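PDB 1ZU4: ftsY from Mycoplasma mycoides, which is the FtsY receptor of the signal recognition particle, here as its NG domain, which pairs a helical bundle with a P-loop-type fold. Local coordinates for residues A[118-121]-A[122-126]; A[127-130]-A[131-134]. All blocks are in the same frame, centred on the assembly; numbering follows the deposited sequence.

Both contacts run along one helix, 118-131, within the P-loop-type domain, and follow each other in the chain. Interaction 1 (118-121 with 122-126) forms the first turns, where backbone amides bind the sulfate; interaction 2 (127-130 with 131-134) closes the far end and leads into strand 136-140. Their centres are about 12 Å apart, and beyond adjoining in sequence the two do not touch. Interaction 1 is buried, its centre about 12 Å from that of the chain, whereas interaction 2 lies farther out, at about 19 Å, and is partly exposed. Thus one end of the helix binds a sulfate, in a buried contact, and the other finishes in a turn close to solvent.

Interaction 1: A[118-121]-A[122-126]; sequences KTTS and LAKMA. With SO4 (sulfate ion), chain B.
K118 to S121 and L122 to A126 make the first turns of the helix that follows the glycine-rich loop, a strand-loop-helix arrangement consistent with the Walker A motif of P-loop proteins. Helical bonds join them: L122 N to K118 O (2.7 Å), K124 N to T120 O (3.0 Å) and M125 N to S121 O (2.9 Å). Because the helix begins at K118, no earlier turn offers carbonyls to the N-H groups of K118 and T119. K118 N reaches sulfate O3 at 3.0 Å and T119 N its O1 at 2.9 Å, and G115 N and G117 N also bond to it. The helix dipole probably adds to the attraction. The aliphatic part of K118 passes the anion, CG 3.5 Å from sulfate O3, before a bend at chi3 (-66°) takes NZ to the carbonyls of G112 and T199. T120 and K124 lie side by side, with T120 CG2 3.7 Å from K124 CE; the extended lysine ends on the carbonyl of K292. S121 is small enough to sit against strand 258-262, its OG bonded to G117 O. L122 packs on strands 136-140 and 194-198, M125 also on strand 258-262, and A123 on W155 of helix 146-156.

Interaction 2: A[127-130]-A[131-134]; sequences NYYA and ELGY
A chi1 of 178° sets the Y128 ring on the far side of CB from the backbone N and carries it outward from the helix, where its CE2 side meets L132; the CG of L132 lies beside its own backbone N (chi1 -67°). The two side chains cross, and Y128 CE2 comes to 3.7 Å from L132 CD1. Leucine suits this place, since its branched end can lie against an aromatic ring. In the backbone, E131 N is bonded to N127 O at 2.9 Å, an i to i+4 helical bond. The helix is closed by a Schellman motif. Y134 N reaches back to Y129 O at 3.1 Å, and inside that loop G133 N bonds A130 O at 3.0 Å, approaching from above the carbonyl plane. L132 N adds a weak bond to Y129 O. G133 makes the reversal possible by its positive phi (94°): having no CB, it avoids pressing one against the carbonyl O of L132. The turn brings Y134 beside Y129, whose CD2 lies 4.1 Å from Y134 CD1, the latter atom at the edge of the Y129 ring. Y129 O in turn sits at the edge of the Y134 ring. F100 stacks on Y129 and meets Y134 edge-to-face, while Y134 OH is hydrogen-bonded to E102. A130 O has a second partner in K163 NZ.

Interaction 1: A[118-121]-A[122-126]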
ATOM      1  N   LYS A 118       9.869   2.735   3.759  1.00 26.74           N
ATOM      2  CA  LYS A 118       9.704   3.900   2.879  1.00 26.68           C
ATOM      3  C   LYS A 118      10.769   4.007   1.802  1.00 25.74           C
ATOM      4  O   LYS A 118      10.429   4.163   0.641  1.00 25.54           O
ATOM      5  CB  LYS A 118       9.641   5.204   3.674  1.00 26.43           C
ATOM      6  CG  LYS A 118       8.597   5.169   4.766  1.00 28.06           C
ATOM      7  CD  LYS A 118       8.465   6.496   5.502  1.00 29.55           C
ATOM      8  CE  LYS A 118       9.687   6.851   6.286  1.00 31.30           C
ATOM      9  NZ  LYS A 118       9.339   7.975   7.172  1.00 31.71           N
ATOM     10  N   THR A 119      12.050   3.910   2.176  1.00 24.54           N
ATOM     11  CA  THR A 119      13.111   4.235   1.226  1.00 23.72           C
ATOM     12  C   THR A 119      13.197   3.149   0.169  1.00 22.57           C
ATOM     13  O   THR A 119      13.388   3.466  -0.973  1.00 22.74           O
ATOM     14  CB  THR A 119      14.524   4.522   1.861  1.00 24.42           C
ATOM     15  OG1 THR A 119      15.136   3.291   2.303  1.00 28.49           O
ATOM     16  CG2 THR A 119      14.418   5.489   3.030  1.00 22.47           C
ATOM     17  N   THR A 120      13.009   1.886   0.546  1.00 20.96           N
ATOM     18  CA  THR A 120      12.863   0.794  -0.419  1.00 20.98           C
ATOM     19  C   THR A 120      11.694   1.053  -1.384  1.00 19.84           C
ATOM     20  O   THR A 120      11.853   0.974  -2.589  1.00 19.56           O
ATOM     21  CB  THR A 120      12.681  -0.571   0.331  1.00 21.42           C
ATOM     22  OG1 THR A 120      13.932  -0.941   0.914  1.00 25.06           O
ATOM     23  CG2 THR A 120      12.216  -1.691  -0.589  1.00 22.05           C
ATOM     24  N   SER A 121      10.526   1.395  -0.833  1.00 18.29           N
ATOM     25  CA  SER A 121       9.327   1.576  -1.637  1.00 17.61           C
ATOM     26  C   SER A 121       9.491   2.765  -2.555  1.00 16.75           C
ATOM     27  O   SER A 121       9.047   2.752  -3.686  1.00 14.81           O
ATOM     28  CB  SER A 121       8.087   1.807  -0.743  1.00 17.27           C
ATOM     29  OG  SER A 121       7.740   0.667  -0.039  1.00 19.16           O
ATOM     30  N   LEU A 122      10.145   3.805  -2.068  1.00 17.02           N
ATOM     31  CA  LEU A 122      10.302   4.987  -2.887  1.00 17.08           C
ATOM     32  C   LEU A 122      11.225   4.689  -4.082  1.00 17.41           C
ATOM     33  O   LEU A 122      10.971   5.129  -5.205  1.00 17.33           O
ATOM     34  CB  LEU A 122      10.855   6.115  -2.025  1.00 19.35           C
ATOM     35  CG  LEU A 122      11.057   7.433  -2.725  1.00 18.76           C
ATOM     36  CD1 LEU A 122      10.742   8.609  -1.826  1.00 19.56           C
ATOM     37  CD2 LEU A 122      12.494   7.430  -3.153  1.00 19.61           C
ATOM     38  N   ALA A 123      12.279   3.917  -3.835  1.00 16.94           N
ATOM     39  CA  ALA A 123      13.173   3.418  -4.895  1.00 17.41           C
ATOM     40  C   ALA A 123      12.429   2.585  -5.958  1.00 16.88           C
ATOM     41  O   ALA A 123      12.673   2.751  -7.152  1.00 17.46           O
ATOM     42  CB  ALA A 123      14.305   2.595  -4.279  1.00 16.99           C
ATOM     43  N   LYS A 124      11.513   1.718  -5.512  1.00 16.85           N
ATOM     44  CA  LYS A 124      10.725   0.874  -6.385  1.00 16.89           C
ATOM     45  C   LYS A 124       9.758   1.716  -7.192  1.00 16.99           C
ATOM     46  O   LYS A 124       9.564   1.447  -8.360  1.00 15.63           O
ATOM     47  CB  LYS A 124       9.989  -0.212  -5.609  1.00 18.26           C
ATOM     48  CG  LYS A 124      10.982  -1.267  -5.078  1.00 20.62           C
ATOM     49  CD  LYS A 124      10.315  -2.383  -4.374  1.00 27.32           C
ATOM     50  CE  LYS A 124      11.388  -3.322  -3.787  1.00 28.96           C
ATOM     51  NZ  LYS A 124      10.821  -4.676  -3.523  1.00 30.09           N
ATOM     52  N   MET A 125       9.195   2.749  -6.567  1.00 16.65           N
ATOM     53  CA  MET A 125       8.343   3.664  -7.278  1.00 18.10           C
ATOM     54  C   MET A 125       9.069   4.478  -8.330  1.00 16.86           C
ATOM     55  O   MET A 125       8.513   4.700  -9.398  1.00 17.91           O
ATOM     56  CB  MET A 125       7.614   4.566  -6.320  1.00 19.46           C
ATOM     57  CG  MET A 125       6.289   3.958  -5.847  1.00 24.50           C
ATOM     58  SD  MET A 125       5.437   5.318  -5.122  1.00 34.10           S
ATOM     59  CE  MET A 125       4.388   5.898  -6.435  1.00 27.16           C
ATOM     60  N   ALA A 126      10.275   4.957  -8.029  1.00 16.36           N
ATOM     61  CA  ALA A 126      11.069   5.666  -9.037  1.00 17.56           C
ATOM     62  C   ALA A 126      11.324   4.768 -10.279  1.00 17.42           C
ATOM     63  O   ALA A 126      11.127   5.207 -11.425  1.00 17.64           O
ATOM     64  CB  ALA A 126      12.430   6.156  -8.427  1.00 16.99           C
TER
HETATM   65  S   SO4 B1130      12.302   3.417   6.304  1.00 42.50           S
HETATM   66  O1  SO4 B1130      12.602   4.161   5.062  1.00 37.90           O
HETATM   67  O2  SO4 B1130      12.783   4.272   7.394  1.00 38.19           O
HETATM   68  O3  SO4 B1130      10.855   3.225   6.556  1.00 39.99           O
HETATM   69  O4  SO4 B1130      12.953   2.107   6.219  1.00 36.89           O

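Interaction 2: A[127-130]-A[131-134]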
ATOM      1  N   ASN A 127      11.785   3.549 -10.023  1.00 17.52           N
ATOM      2  CA  ASN A 127      11.992   2.526 -11.063  1.00 19.59           C
ATOM      3  C   ASN A 127      10.730   2.211 -11.888  1.00 19.76           C
ATOM      4  O   ASN A 127      10.830   2.017 -13.092  1.00 19.06           O
ATOM      5  CB  ASN A 127      12.522   1.197 -10.466  1.00 19.62           C
ATOM      6  CG  ASN A 127      13.048   0.241 -11.553  1.00 24.22           C
ATOM      7  OD1 ASN A 127      12.496  -0.851 -11.784  1.00 30.65           O
ATOM      8  ND2 ASN A 127      14.083   0.677 -12.247  1.00 25.29           N
ATOM      9  N   TYR A 128       9.573   2.163 -11.225  1.00 18.78           N
ATOM     10  CA  TYR A 128       8.287   1.887 -11.855  1.00 19.44           C
ATOM     11  C   TYR A 128       7.965   2.940 -12.905  1.00 20.36           C
ATOM     12  O   TYR A 128       7.520   2.604 -14.035  1.00 21.72           O
ATOM     13  CB  TYR A 128       7.172   1.827 -10.787  1.00 18.63           C
ATOM     14  CG  TYR A 128       5.765   1.589 -11.306  1.00 19.62           C
ATOM     15  CD1 TYR A 128       5.213   0.304 -11.375  1.00 18.58           C
ATOM     16  CD2 TYR A 128       4.953   2.669 -11.668  1.00 19.40           C
ATOM     17  CE1 TYR A 128       3.872   0.125 -11.841  1.00 21.11           C
ATOM     18  CE2 TYR A 128       3.669   2.498 -12.127  1.00 19.74           C
ATOM     19  CZ  TYR A 128       3.127   1.254 -12.229  1.00 20.59           C
ATOM     20  OH  TYR A 128       1.806   1.177 -12.677  1.00 20.84           O
ATOM     21  N   TYR A 129       8.161   4.222 -12.556  1.00 19.01           N
ATOM     22  CA  TYR A 129       7.887   5.289 -13.525  1.00 17.72           C
ATOM     23  C   TYR A 129       9.007   5.426 -14.555  1.00 18.68           C
ATOM     24  O   TYR A 129       8.743   5.711 -15.742  1.00 20.22           O
ATOM     25  CB  TYR A 129       7.572   6.619 -12.807  1.00 17.32           C
ATOM     26  CG  TYR A 129       6.215   6.526 -12.200  1.00 13.23           C
ATOM     27  CD1 TYR A 129       6.057   6.244 -10.839  1.00 11.75           C
ATOM     28  CD2 TYR A 129       5.088   6.628 -12.989  1.00 15.27           C
ATOM     29  CE1 TYR A 129       4.804   6.093 -10.263  1.00 16.75           C
ATOM     30  CE2 TYR A 129       3.792   6.463 -12.436  1.00 13.00           C
ATOM     31  CZ  TYR A 129       3.672   6.198 -11.063  1.00 18.05           C
ATOM     32  OH  TYR A 129       2.429   6.015 -10.489  1.00 20.58           O
ATOM     33  N   ALA A 130      10.241   5.201 -14.125  1.00 18.96           N
ATOM     34  CA  ALA A 130      11.405   5.317 -15.027  1.00 20.98           C
ATOM     35  C   ALA A 130      11.297   4.314 -16.167  1.00 22.04           C
ATOM     36  O   ALA A 130      11.542   4.669 -17.331  1.00 22.11           O
ATOM     37  CB  ALA A 130      12.739   5.158 -14.268  1.00 19.91           C
ATOM     38  N   GLU A 131      10.891   3.082 -15.838  1.00 22.63           N
ATOM     39  CA  GLU A 131      10.575   2.073 -16.858  1.00 24.14           C
ATOM     40  C   GLU A 131       9.407   2.439 -17.795  1.00 23.82           C
ATOM     41  O   GLU A 131       9.322   1.960 -18.929  1.00 23.93           O
ATOM     42  CB  GLU A 131      10.374   0.703 -16.200  1.00 25.13           C
ATOM     43  CG  GLU A 131      11.633   0.263 -15.452  1.00 29.88           C
ATOM     44  CD  GLU A 131      12.117  -1.158 -15.780  1.00 37.04           C
ATOM     45  OE1 GLU A 131      12.233  -1.510 -16.981  1.00 41.34           O
ATOM     46  OE2 GLU A 131      12.432  -1.906 -14.827  1.00 37.05           O
ATOM     47  N   LEU A 132       8.514   3.307 -17.338  1.00 22.57           N
ATOM     48  CA  LEU A 132       7.411   3.742 -18.187  1.00 22.02           C
ATOM     49  C   LEU A 132       7.845   4.901 -19.080  1.00 22.42           C
ATOM     50  O   LEU A 132       7.031   5.445 -19.832  1.00 22.36           O
ATOM     51  CB  LEU A 132       6.161   4.065 -17.352  1.00 21.52           C
ATOM     52  CG  LEU A 132       5.501   2.865 -16.653  1.00 20.53           C
ATOM     53  CD1 LEU A 132       4.483   3.296 -15.595  1.00 20.75           C
ATOM     54  CD2 LEU A 132       4.849   1.981 -17.713  1.00 23.62           C
ATOM     55  N   GLY A 133       9.136   5.247 -19.013  1.00 21.84           N
ATOM     56  CA  GLY A 133       9.727   6.313 -19.818  1.00 21.62           C
ATOM     57  C   GLY A 133       9.814   7.696 -19.205  1.00 21.16           C
ATOM     58  O   GLY A 133      10.178   8.655 -19.866  1.00 21.24           O
ATOM     59  N   TYR A 134       9.473   7.815 -17.938  1.00 20.24           N
ATOM     60  CA  TYR A 134       9.433   9.114 -17.284  1.00 19.01           C
ATOM     61  C   TYR A 134      10.775   9.499 -16.656  1.00 18.51           C
ATOM     62  O   TYR A 134      11.598   8.624 -16.300  1.00 16.99           O
ATOM     63  CB  TYR A 134       8.288   9.150 -16.267  1.00 18.07           C
ATOM     64  CG  TYR A 134       6.906   8.922 -16.888  1.00 18.87           C
ATOM     65  CD1 TYR A 134       6.240   7.692 -16.768  1.00 14.06           C
ATOM     66  CD2 TYR A 134       6.259   9.938 -17.597  1.00 18.01           C
ATOM     67  CE1 TYR A 134       4.984   7.479 -17.334  1.00 14.99           C
ATOM     68  CE2 TYR A 134       5.001   9.740 -18.146  1.00 15.11           C
ATOM     69  CZ  TYR A 134       4.370   8.516 -18.041  1.00 15.58           C
ATOM     70  OH  TYR A 134       3.113   8.362 -18.589  1.00 12.44           O
TER